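Local coordinates for protein xyloglucan-specific endo-beta-1,4-glucanase BoGH9A (PDB 6DHT) that hydrolyses internal beta-1,4-glucosidic linkages in the backbone of xyloglucan, releasing xyloglucan oligosaccharides, at residues A[142-147]-A[255-260]; A[240-245]-A[328-333]. All blocks are in the same frame, centred on the assembly; numbering follows the deposited sequence.

Interaction 1: residues A[142-147]-A[255-260]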
# COMPACT_ATOMS: atom_id res chain seq x y z
N HIS A 142 -21.41 3.34 19.43
CA HIS A 142 -21.38 3.72 20.84
C HIS A 142 -19.93 3.91 21.28
O HIS A 142 -19.34 3.05 21.91
CB HIS A 142 -22.07 2.65 21.68
CG HIS A 142 -22.32 3.05 23.09
ND1 HIS A 142 -21.36 2.99 24.07
CD2 HIS A 142 -23.44 3.53 23.69
CE1 HIS A 142 -21.86 3.42 25.21
NE2 HIS A 142 -23.13 3.75 25.01
N VAL A 143 -19.37 5.07 20.94
CA VAL A 143 -17.96 5.36 21.15
C VAL A 143 -17.79 6.55 22.08
O VAL A 143 -18.48 7.55 21.94
CB VAL A 143 -17.27 5.61 19.77
CG1 VAL A 143 -15.80 5.98 19.93
CG2 VAL A 143 -17.40 4.39 18.89
N LEU A 144 -16.85 6.43 23.02
CA LEU A 144 -16.65 7.43 24.06
C LEU A 144 -15.60 8.46 23.71
O LEU A 144 -14.52 8.12 23.21
CB LEU A 144 -16.20 6.74 25.35
CG LEU A 144 -17.27 6.43 26.40
CD1 LEU A 144 -18.55 5.88 25.79
CD2 LEU A 144 -16.69 5.44 27.40
N ILE A 145 -15.89 9.72 24.00
CA ILE A 145 -14.85 10.73 24.01
C ILE A 145 -13.93 10.43 25.18
O ILE A 145 -14.31 10.59 26.34
CB ILE A 145 -15.43 12.16 24.16
CG1 ILE A 145 -16.37 12.51 22.99
CG2 ILE A 145 -14.32 13.19 24.29
CD1 ILE A 145 -15.69 12.66 21.62
N HIS A 146 -12.72 9.97 24.88
CA HIS A 146 -11.67 9.80 25.86
C HIS A 146 -11.35 11.15 26.50
O HIS A 146 -11.57 12.19 25.89
CB HIS A 146 -10.44 9.25 25.15
CG HIS A 146 -9.37 8.75 26.06
ND1 HIS A 146 -8.23 9.47 26.34
CD2 HIS A 146 -9.24 7.57 26.72
CE1 HIS A 146 -7.45 8.77 27.14
NE2 HIS A 146 -8.03 7.61 27.38
N PRO A 147 -10.86 11.15 27.76
CA PRO A 147 -10.50 12.44 28.35
C PRO A 147 -9.50 13.25 27.50
O PRO A 147 -9.58 14.47 27.49
CB PRO A 147 -9.88 12.04 29.69
CG PRO A 147 -10.61 10.80 30.06
CD PRO A 147 -10.84 10.07 28.76
N LYS A 255 -15.07 -7.17 23.26
CA LYS A 255 -15.92 -6.58 24.29
C LYS A 255 -15.37 -5.30 24.89
O LYS A 255 -16.09 -4.62 25.63
CB LYS A 255 -16.20 -7.63 25.37
CG LYS A 255 -17.05 -8.77 24.85
CD LYS A 255 -17.22 -9.91 25.83
CE LYS A 255 -17.80 -11.13 25.12
NZ LYS A 255 -18.86 -10.78 24.12
N GLN A 256 -14.13 -4.95 24.61
CA GLN A 256 -13.57 -3.70 25.13
C GLN A 256 -14.32 -2.47 24.64
O GLN A 256 -14.87 -2.44 23.54
CB GLN A 256 -12.10 -3.56 24.78
CG GLN A 256 -11.15 -4.38 25.59
CD GLN A 256 -9.71 -4.01 25.31
OE1 GLN A 256 -9.23 -2.95 25.73
NE2 GLN A 256 -9.02 -4.85 24.54
N GLN A 257 -14.32 -1.43 25.47
CA GLN A 257 -14.96 -0.17 25.11
C GLN A 257 -14.13 0.54 24.04
O GLN A 257 -12.89 0.49 24.07
CB GLN A 257 -15.12 0.71 26.36
CG GLN A 257 -15.64 2.12 26.12
CD GLN A 257 -17.06 2.15 25.55
OE1 GLN A 257 -17.28 2.64 24.43
NE2 GLN A 257 -18.02 1.64 26.32
N ARG A 258 -14.82 1.21 23.11
CA ARG A 258 -14.19 1.96 22.02
C ARG A 258 -14.16 3.45 22.32
O ARG A 258 -15.15 4.02 22.78
CB ARG A 258 -14.94 1.70 20.70
CG ARG A 258 -14.96 0.23 20.27
CD ARG A 258 -13.69 -0.18 19.57
NE ARG A 258 -13.80 -0.06 18.12
CZ ARG A 258 -12.92 -0.60 17.27
NH1 ARG A 258 -11.85 -1.24 17.69
NH2 ARG A 258 -13.12 -0.45 15.96
N TYR A 259 -13.01 4.07 22.06
CA TYR A 259 -12.78 5.49 22.33
C TYR A 259 -12.26 6.22 21.11
O TYR A 259 -11.58 5.61 20.29
CB TYR A 259 -11.73 5.69 23.42
CG TYR A 259 -12.10 5.16 24.79
CD1 TYR A 259 -11.84 3.84 25.12
CD2 TYR A 259 -12.66 5.98 25.75
CE1 TYR A 259 -12.16 3.34 26.37
CE2 TYR A 259 -12.98 5.50 27.01
CZ TYR A 259 -12.73 4.17 27.30
OH TYR A 259 -13.04 3.66 28.55
N VAL A 260 -12.56 7.51 20.99
CA VAL A 260 -11.76 8.41 20.15
C VAL A 260 -10.84 9.19 21.06
O VAL A 260 -11.23 9.60 22.17
CB VAL A 260 -12.60 9.35 19.23
CG1 VAL A 260 -13.44 8.53 18.24
CG2 VAL A 260 -13.48 10.27 20.04
O HOH W 1 -17.82 0.55 22.58

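Interaction 2: residues A[240-245]-A[328-333]. With EDO (1,2-ethanediol), chain E; IMD (imidazole), chain B.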
# COMPACT_ATOMS: atom_id res chain seq x y z
N LEU A 240 -9.57 5.75 16.55
CA LEU A 240 -10.68 5.15 17.26
C LEU A 240 -10.18 3.79 17.70
O LEU A 240 -9.77 2.98 16.88
CB LEU A 240 -11.91 5.07 16.37
CG LEU A 240 -13.24 4.64 17.02
CD1 LEU A 240 -14.40 5.00 16.12
CD2 LEU A 240 -13.25 3.14 17.27
N THR A 241 -10.16 3.55 19.02
CA THR A 241 -9.42 2.43 19.56
C THR A 241 -10.00 1.91 20.87
O THR A 241 -10.75 2.60 21.57
CB THR A 241 -7.93 2.86 19.80
OG1 THR A 241 -7.13 1.76 20.21
CG2 THR A 241 -7.85 4.01 20.83
N THR A 242 -9.66 0.67 21.17
CA THR A 242 -9.84 0.13 22.52
C THR A 242 -8.61 0.52 23.30
O THR A 242 -7.60 0.92 22.74
CB THR A 242 -9.97 -1.39 22.45
OG1 THR A 242 -8.91 -1.92 21.66
CG2 THR A 242 -11.29 -1.80 21.86
N PRO A 243 -8.66 0.42 24.64
CA PRO A 243 -7.44 0.77 25.38
C PRO A 243 -6.28 -0.20 25.14
O PRO A 243 -5.11 0.22 25.08
CB PRO A 243 -7.90 0.69 26.85
CG PRO A 243 -9.34 1.02 26.77
CD PRO A 243 -9.84 0.35 25.51
N PHE A 244 -6.58 -1.49 25.04
CA PHE A 244 -5.59 -2.51 24.74
C PHE A 244 -5.94 -3.23 23.43
O PHE A 244 -7.10 -3.34 23.06
CB PHE A 244 -5.54 -3.59 25.84
CG PHE A 244 -5.01 -3.11 27.16
CD1 PHE A 244 -3.65 -2.97 27.37
CD2 PHE A 244 -5.88 -2.82 28.20
CE1 PHE A 244 -3.15 -2.53 28.59
CE2 PHE A 244 -5.39 -2.38 29.43
CZ PHE A 244 -4.03 -2.24 29.62
N PHE A 245 -4.94 -3.78 22.79
CA PHE A 245 -5.19 -4.71 21.70
C PHE A 245 -5.99 -5.88 22.24
O PHE A 245 -5.70 -6.37 23.34
CB PHE A 245 -3.89 -5.24 21.10
CG PHE A 245 -3.13 -4.22 20.32
CD1 PHE A 245 -3.71 -3.58 19.22
CD2 PHE A 245 -1.81 -3.96 20.62
CE1 PHE A 245 -2.98 -2.66 18.47
CE2 PHE A 245 -1.07 -3.05 19.88
CZ PHE A 245 -1.66 -2.41 18.78
N ILE A 328 -3.96 4.19 26.79
CA ILE A 328 -4.14 3.66 25.45
C ILE A 328 -2.84 3.01 25.01
O ILE A 328 -1.79 3.63 25.12
CB ILE A 328 -4.47 4.80 24.47
CG1 ILE A 328 -5.68 5.61 24.97
CG2 ILE A 328 -4.70 4.25 23.06
CD1 ILE A 328 -6.97 4.84 25.04
N ALA A 329 -2.88 1.76 24.53
CA ALA A 329 -1.66 1.03 24.19
C ALA A 329 -1.64 0.42 22.79
O ALA A 329 -0.83 -0.45 22.50
CB ALA A 329 -1.44 -0.08 25.22
N THR A 330 -2.54 0.91 21.94
CA THR A 330 -2.65 0.43 20.57
C THR A 330 -1.75 1.29 19.67
O THR A 330 -0.98 2.09 20.18
CB THR A 330 -4.08 0.50 20.11
OG1 THR A 330 -4.52 1.84 20.22
CG2 THR A 330 -4.97 -0.39 20.97
N GLY A 331 -1.83 1.15 18.34
CA GLY A 331 -0.83 1.74 17.47
C GLY A 331 -0.67 3.25 17.63
O GLY A 331 -1.65 3.98 17.63
N GLU A 332 0.57 3.71 17.75
CA GLU A 332 0.79 5.12 18.03
C GLU A 332 0.64 6.00 16.80
O GLU A 332 -0.04 7.01 16.85
CB GLU A 332 2.16 5.37 18.66
CG GLU A 332 2.31 6.81 19.11
CD GLU A 332 3.61 7.08 19.83
OE1 GLU A 332 4.64 6.50 19.42
OE2 GLU A 332 3.60 7.89 20.80
N TYR A 333 1.29 5.60 15.70
CA TYR A 333 1.39 6.48 14.50
C TYR A 333 1.79 7.87 14.93
O TYR A 333 1.09 8.84 14.65
CB TYR A 333 0.09 6.51 13.68
CG TYR A 333 -0.20 5.19 13.00
CD1 TYR A 333 0.53 4.79 11.89
CD2 TYR A 333 -1.18 4.34 13.47
CE1 TYR A 333 0.30 3.56 11.26
CE2 TYR A 333 -1.42 3.10 12.86
CZ TYR A 333 -0.67 2.74 11.73
OH TYR A 333 -0.87 1.54 11.10
C1 EDO E . 1.90 1.62 13.91
O1 EDO E . 1.96 0.64 14.96
C2 EDO E . 3.12 2.54 14.01
O2 EDO E . 3.03 3.35 15.19
N1 IMD B . 0.58 -2.87 11.08
C2 IMD B . -0.00 -1.68 11.36
N3 IMD B . 0.61 -0.74 10.61
C4 IMD B . 1.58 -1.33 9.88
C5 IMD B . 1.56 -2.68 10.18

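Interaction 1: residues A[142-147]-A[255-260]
The carbonyl oxygen of L144 is gripped twice from the facing strand: V260 N donates a hydrogen bond to L144 O at 3.0 Å, and the CA-H of Y259 adds a contact with Y259 CA 3.3 Å from L144 O. The bond on the other side of the same residue is almost straight, with L144 N to R258 O at 3.0 Å and an N-H...O angle of 174°. A third backbone bond, H146 N to V260 O at 3.1 Å, carries the pairing beyond I145. These bonds make strands 143-145 and 259-260 the parallel pair of an otherwise antiparallel five-stranded sheet in the glycoside hydrolase family 9 domain.

On one face L144 and Y259 lie side by side, L144 CB resting 3.6 Å from Y259 CD2. H146 reaches the same tyrosine because its CG stands anti to the backbone N (chi1 -167°), giving an offset edge-to-face pair, H146 edge toward Y259 face; the ring centroids are 5.5 Å apart and the planes stand at 87°. S148 and P326 bind the two ring nitrogens and fix how that imidazole is turned. On the opposite face I145 CD1 meets V260 CG2, while V143 CG1 packs on V260 CG1.

Beside L144, the bent chain of Q257 crosses the leucine at about a right angle, putting Q257 CG 3.7 Å from L144 CD2. Replacing Q257 by an alanine takes away CG and the amide beyond it, which would probably open a gap beside the L144 methyls and let that leucine turn more easily. A water links H142 O with R258 N ahead of the paired residues. The R258 side chain leads away to a salt bridge with D140 and lies about 7 Å from that of D171, the predicted nucleophile.

Interaction 2: residues A[240-245]-A[328-333]
Next to the predicted catalytic residues of the family 9 domain, the loop leaving strand 239-241 is fastened through T241, P243 and F245 to the loop 328-333. Two threonines meet at its base: T330 OG1 donates to T241 OG1 at 2.6 Å, their side chains sliding past each other in opposite directions. T241 OG1 in turn donates to T242 O at 2.7 Å, in the carbonyl plane and on a lone pair. K239 NZ also bonds T330 OG1, so the buried hydroxyls form a relay with defined directions.

A329 N donates to P243 O at 2.8 Å, nearly head-on to the carbonyl, and the CA-H of I328 approaches that oxygen. The T242 hydroxyl bonds F244 O from above the carbonyl plane, bracing the turn within 240-245.

F245 has its CG anti to the carbonyl carbon (chi1 -70°), which swings the ring back over T330. The result is a CH-pi contact, with T330 CA 3.9 Å from the F245 ring centroid and over one face, while T330 CB meets the ring at CE1. The F245 side chain lies about 4 Å from that of D171, the predicted nucleophile.

At the far end of 328-333, a 1,2-ethanediol sits over one face of the Y333 ring and its O2 accepts from Y333 N at 2.9 Å. An imidazole donates from N3 to Y333 OH at 2.8 Å and also bonds E548, the predicted proton donor; Y333 OH also hydrogen-bonds D168. Both molecules, probably from the crystallisation liquor, are consistent with the sugar-binding cleft of a family 9 glucanase.

In the fold
Following the chain from the N terminus, 142-147 comes first, then 240-245, 255-260 and 328-333, so the two contacts cross: interaction 2 starts within the loop closed by interaction 1 and ends beyond it. Interaction 1 closes a span holding helices 176-192 and 213-226 and brings strand 143-145 to strand 259-260. Interaction 2 spans helices 265-281, 292-309 and 317-321, and ties the loop after strand 239-241 to the segment before helix 339-353. Strands 239-241 and 259-260 are antiparallel neighbours, and hydrogen bonds from Y259 N to T241 O and from Q256 NE2 to F244 O join the two contacts directly. Together they link the small sheet to the active-site side of the helical domain.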